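Local coordinates for endo-1,4-beta-xylanase (Uncultured bacterium, PDB 7AX7), which uses cobalt(II) in its CE4 esterase domain, part of a multidomain xylanase, to cleave acetyl groups from acetylated xylan, at residues 4-9 with 148-153; 31-36 with 179-184; 59-64 with 97-102. One frame throughout, in Å; residues are numbered along the deposited sequence.

The three contacts reach one curled parallel sheet, in keeping with the distorted beta/alpha barrel of NodB-type deacetylases. The segments run in the order 4-9, 31-36, 59-64, 97-102, 148-153 and 179-184. Contacts 1 and 2 interleave, and contact 3 falls between the two halves of each. Contact 1 joins strands 4-11 and 148-153. Contact 2 ties strand 33-36 to the start of helix 182-189, its centre about 8 Å from that of contact 1. Contact 3 lies about 12 Å from contact 2 and 15 Å from contact 1, centre to centre. It supplies H62 to the cobalt site. R100 of contact 3 bonds to T9 of contact 1, which ties the loop beside this site to strand 4-11.

Contact 1. Residues 4-9 with 148-153; sequences KLIALT and QIILLH
T9 meets I150 with two donors. Its backbone N lies 2.9 Å from I150 O, a bent bond of 131°. Its OG1 also donates to I150 O, at 2.7 Å, from well above the carbonyl plane. The first torsion of T9 (70°) places OG1 between its own N and carbonyl carbon, where it can reach that oxygen. The methyl CG2 is thereby left to meet I149 CG2 at 3.7 Å. The remaining backbone bonds are those of a parallel pair: A7 N to Q148 O, I150 N to A7 O (2.9 Å, 171°) and L152 N to T9 O. Around this ladder the side chains sort to two faces. A7, T9, I149 and L151 share one. I6, L8 and I150 share the other, where I6 CG2 touches I150 CD1 at 3.9 Å. L8 CD2 also reaches L152 CD1, at 3.8 Å. In the next shell, strand 177-179 covers I6 and L8, and helix 182-189 covers T9 and I149. R100 donates to T9 OG1, so this buried hydroxyl both gives and accepts. The threonine thus passes a hydrogen-bond chain from a guanidinium group to a strand carbonyl, and its orientation is probably well fixed.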
loop_
_atom_site.group_PDB
_atom_site.type_symbol
_atom_site.label_atom_id
_atom_site.label_comp_id
_atom_site.label_asym_id
_atom_site.label_seq_id
_atom_site.Cartn_x
_atom_site.Cartn_y
_atom_site.Cartn_z
ATOM N N LYS A 4 -12.392 4.482 14.763
ATOM C CA LYS A 4 -12.301 3.222 14.030
ATOM C C LYS A 4 -11.443 3.470 12.799
ATOM O O LYS A 4 -11.829 4.254 11.927
ATOM C CB LYS A 4 -13.687 2.711 13.621
ATOM C CG LYS A 4 -14.624 2.459 14.772
ATOM C CD LYS A 4 -16.042 2.176 14.297
ATOM C CE LYS A 4 -16.969 1.880 15.485
ATOM N NZ LYS A 4 -17.030 3.003 16.496
ATOM N N LEU A 5 -10.280 2.824 12.737
ATOM C CA LEU A 5 -9.256 3.169 11.763
ATOM C C LEU A 5 -9.241 2.180 10.607
ATOM O O LEU A 5 -9.354 0.967 10.814
ATOM C CB LEU A 5 -7.873 3.212 12.419
ATOM C CG LEU A 5 -7.718 4.144 13.622
ATOM C CD1 LEU A 5 -6.255 4.184 14.069
ATOM C CD2 LEU A 5 -8.244 5.557 13.304
ATOM N N ILE A 6 -9.094 2.708 9.388
ATOM C CA ILE A 6 -8.913 1.900 8.185
ATOM C C ILE A 6 -7.713 2.438 7.419
ATOM O O ILE A 6 -7.532 3.657 7.296
ATOM C CB ILE A 6 -10.162 1.891 7.279
ATOM C CG1 ILE A 6 -11.315 1.168 7.958
ATOM C CG2 ILE A 6 -9.870 1.132 6.000
ATOM C CD1 ILE A 6 -11.189 -0.343 7.880
ATOM N N ALA A 7 -6.898 1.532 6.899
ATOM C CA ALA A 7 -5.707 1.899 6.137
ATOM C C ALA A 7 -5.917 1.400 4.713
ATOM O O ALA A 7 -5.701 0.213 4.432
ATOM C CB ALA A 7 -4.444 1.315 6.768
ATOM N N LEU A 8 -6.375 2.301 3.836
ATOM C CA LEU A 8 -6.449 2.003 2.412
ATOM C C LEU A 8 -5.049 2.030 1.818
ATOM O O LEU A 8 -4.293 2.976 2.052
ATOM C CB LEU A 8 -7.344 3.018 1.698
ATOM C CG LEU A 8 -8.863 2.890 1.803
ATOM C CD1 LEU A 8 -9.534 4.030 1.029
ATOM C CD2 LEU A 8 -9.340 1.545 1.281
ATOM N N THR A 9 -4.693 0.996 1.053
ATOM C CA THR A 9 -3.332 0.878 0.544
ATOM C C THR A 9 -3.362 0.415 -0.908
ATOM O O THR A 9 -4.259 -0.321 -1.330
ATOM C CB THR A 9 -2.463 -0.089 1.394
ATOM O OG1 THR A 9 -2.905 -1.440 1.211
ATOM C CG2 THR A 9 -2.546 0.264 2.872
ATOM N N GLN A 148 -7.959 -2.389 10.343
ATOM C CA GLN A 148 -7.673 -3.255 9.202
ATOM C C GLN A 148 -6.949 -2.513 8.084
ATOM O O GLN A 148 -7.232 -1.345 7.795
ATOM C CB GLN A 148 -8.968 -3.854 8.648
ATOM C CG GLN A 148 -8.764 -5.038 7.705
ATOM C CD GLN A 148 -8.211 -6.272 8.423
ATOM O OE1 GLN A 148 -8.357 -6.416 9.640
ATOM N NE2 GLN A 148 -7.576 -7.161 7.669
ATOM N N ILE A 149 -6.028 -3.214 7.443
ATOM C CA ILE A 149 -5.341 -2.744 6.248
ATOM C C ILE A 149 -6.016 -3.395 5.052
ATOM O O ILE A 149 -6.262 -4.605 5.060
ATOM C CB ILE A 149 -3.842 -3.095 6.296
ATOM C CG1 ILE A 149 -3.165 -2.422 7.498
ATOM C CG2 ILE A 149 -3.141 -2.735 4.979
ATOM C CD1 ILE A 149 -1.811 -3.050 7.889
ATOM N N ILE A 150 -6.315 -2.604 4.026
ATOM C CA ILE A 150 -7.004 -3.088 2.834
ATOM C C ILE A 150 -6.095 -2.885 1.625
ATOM O O ILE A 150 -5.537 -1.796 1.431
ATOM C CB ILE A 150 -8.366 -2.395 2.647
ATOM C CG1 ILE A 150 -9.293 -2.748 3.821
ATOM C CG2 ILE A 150 -9.019 -2.815 1.322
ATOM C CD1 ILE A 150 -10.596 -1.968 3.834
ATOM N N LEU A 151 -5.936 -3.941 0.832
ATOM C CA LEU A 151 -4.989 -3.972 -0.277
ATOM C C LEU A 151 -5.736 -3.769 -1.591
ATOM O O LEU A 151 -6.596 -4.583 -1.954
ATOM C CB LEU A 151 -4.220 -5.294 -0.283
ATOM C CG LEU A 151 -3.031 -5.448 -1.238
ATOM C CD1 LEU A 151 -2.105 -6.553 -0.755
ATOM C CD2 LEU A 151 -3.485 -5.714 -2.671
ATOM N N LEU A 152 -5.410 -2.680 -2.291
ATOM C CA LEU A 152 -5.879 -2.387 -3.642
ATOM C C LEU A 152 -4.659 -2.243 -4.557
ATOM O O LEU A 152 -3.519 -2.296 -4.097
ATOM C CB LEU A 152 -6.750 -1.125 -3.643
ATOM C CG LEU A 152 -7.972 -1.107 -2.703
ATOM C CD1 LEU A 152 -7.585 -0.650 -1.299
ATOM C CD2 LEU A 152 -9.067 -0.210 -3.243
ATOM N N HIS A 153 -4.893 -2.078 -5.868
ATOM C CA HIS A 153 -3.812 -1.916 -6.840
ATOM C C HIS A 153 -4.004 -0.655 -7.667
ATOM O O HIS A 153 -5.118 -0.364 -8.120
ATOM C CB HIS A 153 -3.716 -3.101 -7.819
ATOM C CG HIS A 153 -3.458 -4.418 -7.163
ATOM N ND1 HIS A 153 -4.411 -5.081 -6.420
ATOM C CD2 HIS A 153 -2.352 -5.203 -7.146
ATOM C CE1 HIS A 153 -3.906 -6.221 -5.980
ATOM N NE2 HIS A 153 -2.658 -6.317 -6.403
#

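Contact 2. Residues 31-36 with 179-184; sequences KATFFL and FVTVSE
T33 meets V182 through a first torsion of -53°, which sets OG1 anti to the carbonyl carbon and beside the backbone N. From there OG1 accepts from V182 N at 3.0 Å. K31 reaches E184 by a bend at its third torsion (-67°), while E184 stays extended beyond CG. The two side chains cross at about a right angle. K31 NZ meets E184 OE2 at 2.6 Å in a salt bridge, on the syn lone pair. The other carboxylate oxygen is also used: T181 N donates to E184 OE1 at 3.0 Å, from above the carboxylate plane. In return E184 N donates to T181 OG1 at 3.0 Å. This pair is a capping box at the start of helix 182-189, with T181 as N-cap. V182 CG2 lies 3.8 Å from T33 CB and also approaches the edge of the F35 ring. T181 CG2 sits against K31 CB. Water 2 links K31 N to F179 O, and water 3 bonds to T33 OG1 at 2.7 Å. The contact joins the start of strand 33-36 and the residues before it to the turn after strand 177-179 and the first turn of helix 182-189. V182 also packs on T9 and F98, against strand 4-11 and the 97-102 loop. E184 is therefore shared between its own helix cap and a lysine, and its negative charge is likely to be stabilised by both.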
loop_
_atom_site.group_PDB
_atom_site.type_symbol
_atom_site.label_atom_id
_atom_site.label_comp_id
_atom_site.label_asym_id
_atom_site.label_seq_id
_atom_site.Cartn_x
_atom_site.Cartn_y
_atom_site.Cartn_z
ATOM N N LYS A 31 -6.289 10.161 3.123
ATOM C CA LYS A 31 -4.918 9.740 2.874
ATOM C C LYS A 31 -4.863 8.225 2.690
ATOM O O LYS A 31 -5.722 7.491 3.184
ATOM C CB LYS A 31 -4.002 10.174 4.021
ATOM C CG LYS A 31 -3.778 11.684 4.075
ATOM C CD LYS A 31 -3.016 12.104 5.327
ATOM C CE LYS A 31 -3.835 11.877 6.594
ATOM N NZ LYS A 31 -3.056 12.326 7.777
ATOM N N ALA A 32 -3.852 7.766 1.955
ATOM C CA ALA A 32 -3.645 6.346 1.699
ATOM C C ALA A 32 -2.150 6.068 1.721
ATOM O O ALA A 32 -1.328 6.980 1.850
ATOM C CB ALA A 32 -4.260 5.915 0.363
ATOM N N THR A 33 -1.800 4.792 1.594
ATOM C CA THR A 33 -0.413 4.346 1.549
ATOM C C THR A 33 -0.168 3.653 0.217
ATOM O O THR A 33 -0.956 2.795 -0.191
ATOM C CB THR A 33 -0.105 3.386 2.713
ATOM O OG1 THR A 33 -0.489 4.001 3.946
ATOM C CG2 THR A 33 1.388 3.017 2.769
ATOM N N PHE A 34 0.918 4.023 -0.458
ATOM C CA PHE A 34 1.264 3.480 -1.770
ATOM C C PHE A 34 2.568 2.710 -1.650
ATOM O O PHE A 34 3.629 3.301 -1.401
ATOM C CB PHE A 34 1.380 4.595 -2.812
ATOM C CG PHE A 34 0.080 5.289 -3.089
ATOM C CD1 PHE A 34 -0.337 6.363 -2.305
ATOM C CD2 PHE A 34 -0.739 4.856 -4.121
ATOM C CE1 PHE A 34 -1.552 6.997 -2.558
ATOM C CE2 PHE A 34 -1.947 5.482 -4.385
ATOM C CZ PHE A 34 -2.362 6.552 -3.599
ATOM N N PHE A 35 2.479 1.394 -1.835
ATOM C CA PHE A 35 3.640 0.518 -1.868
ATOM C C PHE A 35 4.171 0.511 -3.296
ATOM O O PHE A 35 3.552 -0.065 -4.203
ATOM C CB PHE A 35 3.260 -0.880 -1.381
ATOM C CG PHE A 35 2.943 -0.938 0.092
ATOM C CD1 PHE A 35 1.715 -0.509 0.568
ATOM C CD2 PHE A 35 3.881 -1.420 1.001
ATOM C CE1 PHE A 35 1.417 -0.555 1.937
ATOM C CE2 PHE A 35 3.596 -1.471 2.374
ATOM C CZ PHE A 35 2.360 -1.031 2.842
ATOM N N LEU A 36 5.305 1.165 -3.497
ATOM C CA LEU A 36 5.786 1.438 -4.836
ATOM C C LEU A 36 6.757 0.363 -5.297
ATOM O O LEU A 36 7.527 -0.199 -4.510
ATOM C CB LEU A 36 6.472 2.805 -4.905
ATOM C CG LEU A 36 5.733 4.031 -4.347
ATOM C CD1 LEU A 36 6.613 5.266 -4.506
ATOM C CD2 LEU A 36 4.399 4.233 -5.032
ATOM N N PHE A 179 -9.841 7.291 7.905
ATOM C CA PHE A 179 -8.775 6.790 7.049
ATOM C C PHE A 179 -7.421 7.275 7.547
ATOM O O PHE A 179 -7.255 8.448 7.893
ATOM C CB PHE A 179 -8.994 7.225 5.600
ATOM C CG PHE A 179 -10.171 6.567 4.955
ATOM C CD1 PHE A 179 -10.047 5.318 4.375
ATOM C CD2 PHE A 179 -11.411 7.187 4.946
ATOM C CE1 PHE A 179 -11.143 4.701 3.789
ATOM C CE2 PHE A 179 -12.503 6.577 4.366
ATOM C CZ PHE A 179 -12.374 5.340 3.784
ATOM N N VAL A 180 -6.455 6.354 7.592
ATOM C CA VAL A 180 -5.110 6.648 8.068
ATOM C C VAL A 180 -4.098 5.972 7.153
ATOM O O VAL A 180 -4.408 5.004 6.456
ATOM C CB VAL A 180 -4.902 6.186 9.527
ATOM C CG1 VAL A 180 -5.832 6.962 10.482
ATOM C CG2 VAL A 180 -5.131 4.679 9.655
ATOM N N THR A 181 -2.873 6.502 7.160
ATOM C CA THR A 181 -1.759 5.784 6.561
ATOM C C THR A 181 -1.375 4.610 7.459
ATOM O O THR A 181 -1.811 4.509 8.609
ATOM C CB THR A 181 -0.549 6.702 6.361
ATOM O OG1 THR A 181 -0.003 7.067 7.642
ATOM C CG2 THR A 181 -0.934 7.976 5.588
ATOM N N VAL A 182 -0.547 3.711 6.922
ATOM C CA VAL A 182 -0.077 2.578 7.716
ATOM C C VAL A 182 0.746 3.064 8.911
ATOM O O VAL A 182 0.559 2.592 10.042
ATOM C CB VAL A 182 0.703 1.592 6.827
ATOM C CG1 VAL A 182 1.227 0.414 7.649
ATOM C CG2 VAL A 182 -0.200 1.078 5.699
ATOM N N SER A 183 1.639 4.040 8.696
ATOM C CA SER A 183 2.357 4.636 9.822
ATOM C C SER A 183 1.383 5.208 10.846
ATOM O O SER A 183 1.508 4.955 12.048
ATOM C CB SER A 183 3.320 5.730 9.338
ATOM O OG SER A 183 4.527 5.189 8.831
ATOM N N GLU A 184 0.399 5.985 10.387
ATOM C CA GLU A 184 -0.577 6.553 11.316
ATOM C C GLU A 184 -1.375 5.462 12.018
ATOM O O GLU A 184 -1.710 5.593 13.199
ATOM C CB GLU A 184 -1.510 7.509 10.576
ATOM C CG GLU A 184 -0.870 8.825 10.210
ATOM C CD GLU A 184 -1.713 9.611 9.225
ATOM O OE1 GLU A 184 -2.684 9.039 8.680
ATOM O OE2 GLU A 184 -1.402 10.796 9.000
HETATM O O HOH W 1 -6.247 5.262 4.377
HETATM O O HOH W 2 -7.215 10.537 5.787
HETATM O O HOH W 3 -3.157 3.711 4.322
#

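Contact 3. Residues 59-64 with 97-102; sequences LASHSY and KFFRPP. With CO (cobalt (II) ion), chain B.
S61 and F99 form a single bridge between the two backbones. S61 N donates to F98 O and R100 N to S61 O, both at 2.9 Å. A side-chain bond continues the line: H62 ND1 donates to R100 O at 2.6 Å. H62 CG lies anti to the backbone N (chi1 -158°), which swings the ring toward R100 O and the metal. The oxygen lies in the plane of the imidazole, but the donor stands 41° out of the carbonyl plane. S63 OG donates to H62 O in the carbonyl plane, on a lone pair, and accepts from H66 N. H62 NE2 binds cobalt at 2.2 Å, with D12 and H66 as the other protein ligands. H62 and H66 belong to the HxxxH motif of the CE4 family, and R100 opens the RxPY motif, which in relatives lines the active-site groove. The guanidinium of R100 turns away to T9, Q120 and D11 (a salt bridge), while its backbone carbonyl probably sets the turn of the H62 ring. Van der Waals contacts fill the rest. A60 CB lies 3.4 Å from F98 O. S63 OG rests 3.5 Å from P102 CG. An alanine in place of S63 is likely to leave H66 N without its acceptor and H62 O without this donor, with a small gap beside P102. Water 4 bridges L59 O and K97 N at the far end.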
loop_
_atom_site.group_PDB
_atom_site.type_symbol
_atom_site.label_atom_id
_atom_site.label_comp_id
_atom_site.label_asym_id
_atom_site.label_seq_id
_atom_site.Cartn_x
_atom_site.Cartn_y
_atom_site.Cartn_z
ATOM N N LEU A 59 4.478 6.733 1.374
ATOM C CA LEU A 59 5.145 5.913 0.373
ATOM C C LEU A 59 5.890 4.764 1.062
ATOM O O LEU A 59 6.626 4.979 2.035
ATOM C CB LEU A 59 6.095 6.761 -0.478
ATOM C CG LEU A 59 5.501 8.001 -1.171
ATOM C CD1 LEU A 59 6.544 8.688 -2.053
ATOM C CD2 LEU A 59 4.261 7.649 -1.993
ATOM N N ALA A 60 5.695 3.547 0.554
ATOM C CA ALA A 60 6.255 2.323 1.123
ATOM C C ALA A 60 6.852 1.470 -0.003
ATOM O O ALA A 60 6.752 1.799 -1.186
ATOM C CB ALA A 60 5.183 1.542 1.908
ATOM N N SER A 61 7.473 0.359 0.369
ATOM C CA SER A 61 8.268 -0.446 -0.553
ATOM C C SER A 61 7.478 -1.656 -1.044
ATOM O O SER A 61 6.874 -2.379 -0.245
ATOM C CB SER A 61 9.552 -0.911 0.130
ATOM O OG SER A 61 10.289 -1.768 -0.726
ATOM N N HIS A 62 7.484 -1.874 -2.362
ATOM C CA HIS A 62 6.944 -3.091 -2.962
ATOM C C HIS A 62 8.025 -3.842 -3.755
ATOM O O HIS A 62 7.723 -4.551 -4.719
ATOM C CB HIS A 62 5.740 -2.745 -3.844
ATOM C CG HIS A 62 4.799 -3.889 -4.083
ATOM N ND1 HIS A 62 4.632 -4.924 -3.188
ATOM C CD2 HIS A 62 3.951 -4.144 -5.110
ATOM C CE1 HIS A 62 3.731 -5.772 -3.655
ATOM N NE2 HIS A 62 3.303 -5.320 -4.820
ATOM N N SER A 63 9.292 -3.677 -3.354
ATOM C CA SER A 63 10.485 -4.211 -4.023
ATOM C C SER A 63 10.891 -3.352 -5.221
ATOM O O SER A 63 10.213 -2.369 -5.540
ATOM C CB SER A 63 10.287 -5.673 -4.457
ATOM O OG SER A 63 9.662 -5.773 -5.729
ATOM N N TYR A 64 12.007 -3.699 -5.879
ATOM C CA TYR A 64 12.474 -2.922 -7.026
ATOM C C TYR A 64 11.956 -3.457 -8.367
ATOM O O TYR A 64 11.519 -2.668 -9.210
ATOM C CB TYR A 64 14.010 -2.856 -7.051
ATOM C CG TYR A 64 14.489 -1.741 -7.954
ATOM C CD1 TYR A 64 14.551 -0.434 -7.490
ATOM C CD2 TYR A 64 14.817 -1.980 -9.281
ATOM C CE1 TYR A 64 14.952 0.599 -8.306
ATOM C CE2 TYR A 64 15.222 -0.951 -10.113
ATOM C CZ TYR A 64 15.284 0.341 -9.617
ATOM O OH TYR A 64 15.686 1.386 -10.424
ATOM N N LYS A 97 8.908 3.088 5.484
ATOM C CA LYS A 97 8.754 2.440 6.781
ATOM C C LYS A 97 8.179 1.036 6.693
ATOM O O LYS A 97 8.252 0.298 7.680
ATOM C CB LYS A 97 7.851 3.267 7.710
ATOM C CG LYS A 97 8.347 4.667 7.998
ATOM C CD LYS A 97 9.732 4.639 8.612
ATOM C CE LYS A 97 9.999 5.881 9.467
ATOM N NZ LYS A 97 9.906 7.155 8.704
ATOM N N PHE A 98 7.597 0.655 5.560
ATOM C CA PHE A 98 6.903 -0.615 5.437
ATOM C C PHE A 98 7.233 -1.267 4.104
ATOM O O PHE A 98 7.564 -0.594 3.124
ATOM C CB PHE A 98 5.396 -0.417 5.600
ATOM C CG PHE A 98 5.016 0.052 6.965
ATOM C CD1 PHE A 98 4.888 -0.860 8.010
ATOM C CD2 PHE A 98 4.837 1.407 7.223
ATOM C CE1 PHE A 98 4.556 -0.423 9.299
ATOM C CE2 PHE A 98 4.499 1.859 8.498
ATOM C CZ PHE A 98 4.359 0.946 9.540
ATOM N N PHE A 99 7.139 -2.595 4.094
ATOM C CA PHE A 99 7.341 -3.424 2.918
ATOM C C PHE A 99 6.124 -4.315 2.715
ATOM O O PHE A 99 5.586 -4.876 3.676
ATOM C CB PHE A 99 8.607 -4.290 3.078
ATOM C CG PHE A 99 8.717 -5.415 2.088
ATOM C CD1 PHE A 99 8.984 -5.159 0.750
ATOM C CD2 PHE A 99 8.602 -6.742 2.505
ATOM C CE1 PHE A 99 9.122 -6.201 -0.163
ATOM C CE2 PHE A 99 8.731 -7.791 1.598
ATOM C CZ PHE A 99 8.991 -7.518 0.259
ATOM N N ARG A 100 5.687 -4.443 1.466
ATOM C CA ARG A 100 4.683 -5.445 1.130
ATOM C C ARG A 100 5.246 -6.387 0.074
ATOM O O ARG A 100 5.662 -5.926 -1.001
ATOM C CB ARG A 100 3.386 -4.807 0.644
ATOM C CG ARG A 100 2.329 -5.827 0.260
ATOM C CD ARG A 100 1.076 -5.095 -0.202
ATOM N NE ARG A 100 0.159 -4.834 0.891
ATOM C CZ ARG A 100 -0.648 -3.778 0.958
ATOM N NH1 ARG A 100 -0.639 -2.856 0.002
ATOM N NH2 ARG A 100 -1.453 -3.641 1.991
ATOM N N PRO A 101 5.292 -7.688 0.334
ATOM C CA PRO A 101 5.937 -8.622 -0.598
ATOM C C PRO A 101 5.139 -8.778 -1.884
ATOM O O PRO A 101 3.911 -8.942 -1.850
ATOM C CB PRO A 101 5.980 -9.935 0.197
ATOM C CG PRO A 101 4.902 -9.816 1.212
ATOM C CD PRO A 101 4.869 -8.349 1.581
ATOM N N PRO A 102 5.806 -8.738 -3.041
ATOM C CA PRO A 102 5.105 -9.002 -4.305
ATOM C C PRO A 102 4.422 -10.361 -4.272
ATOM O O PRO A 102 5.001 -11.355 -3.827
ATOM C CB PRO A 102 6.227 -8.966 -5.349
ATOM C CG PRO A 102 7.316 -8.121 -4.709
ATOM C CD PRO A 102 7.235 -8.445 -3.243
HETATM CO CO CO B . 2.146 -6.167 -6.540
HETATM O O HOH W 4 6.578 3.787 4.529
#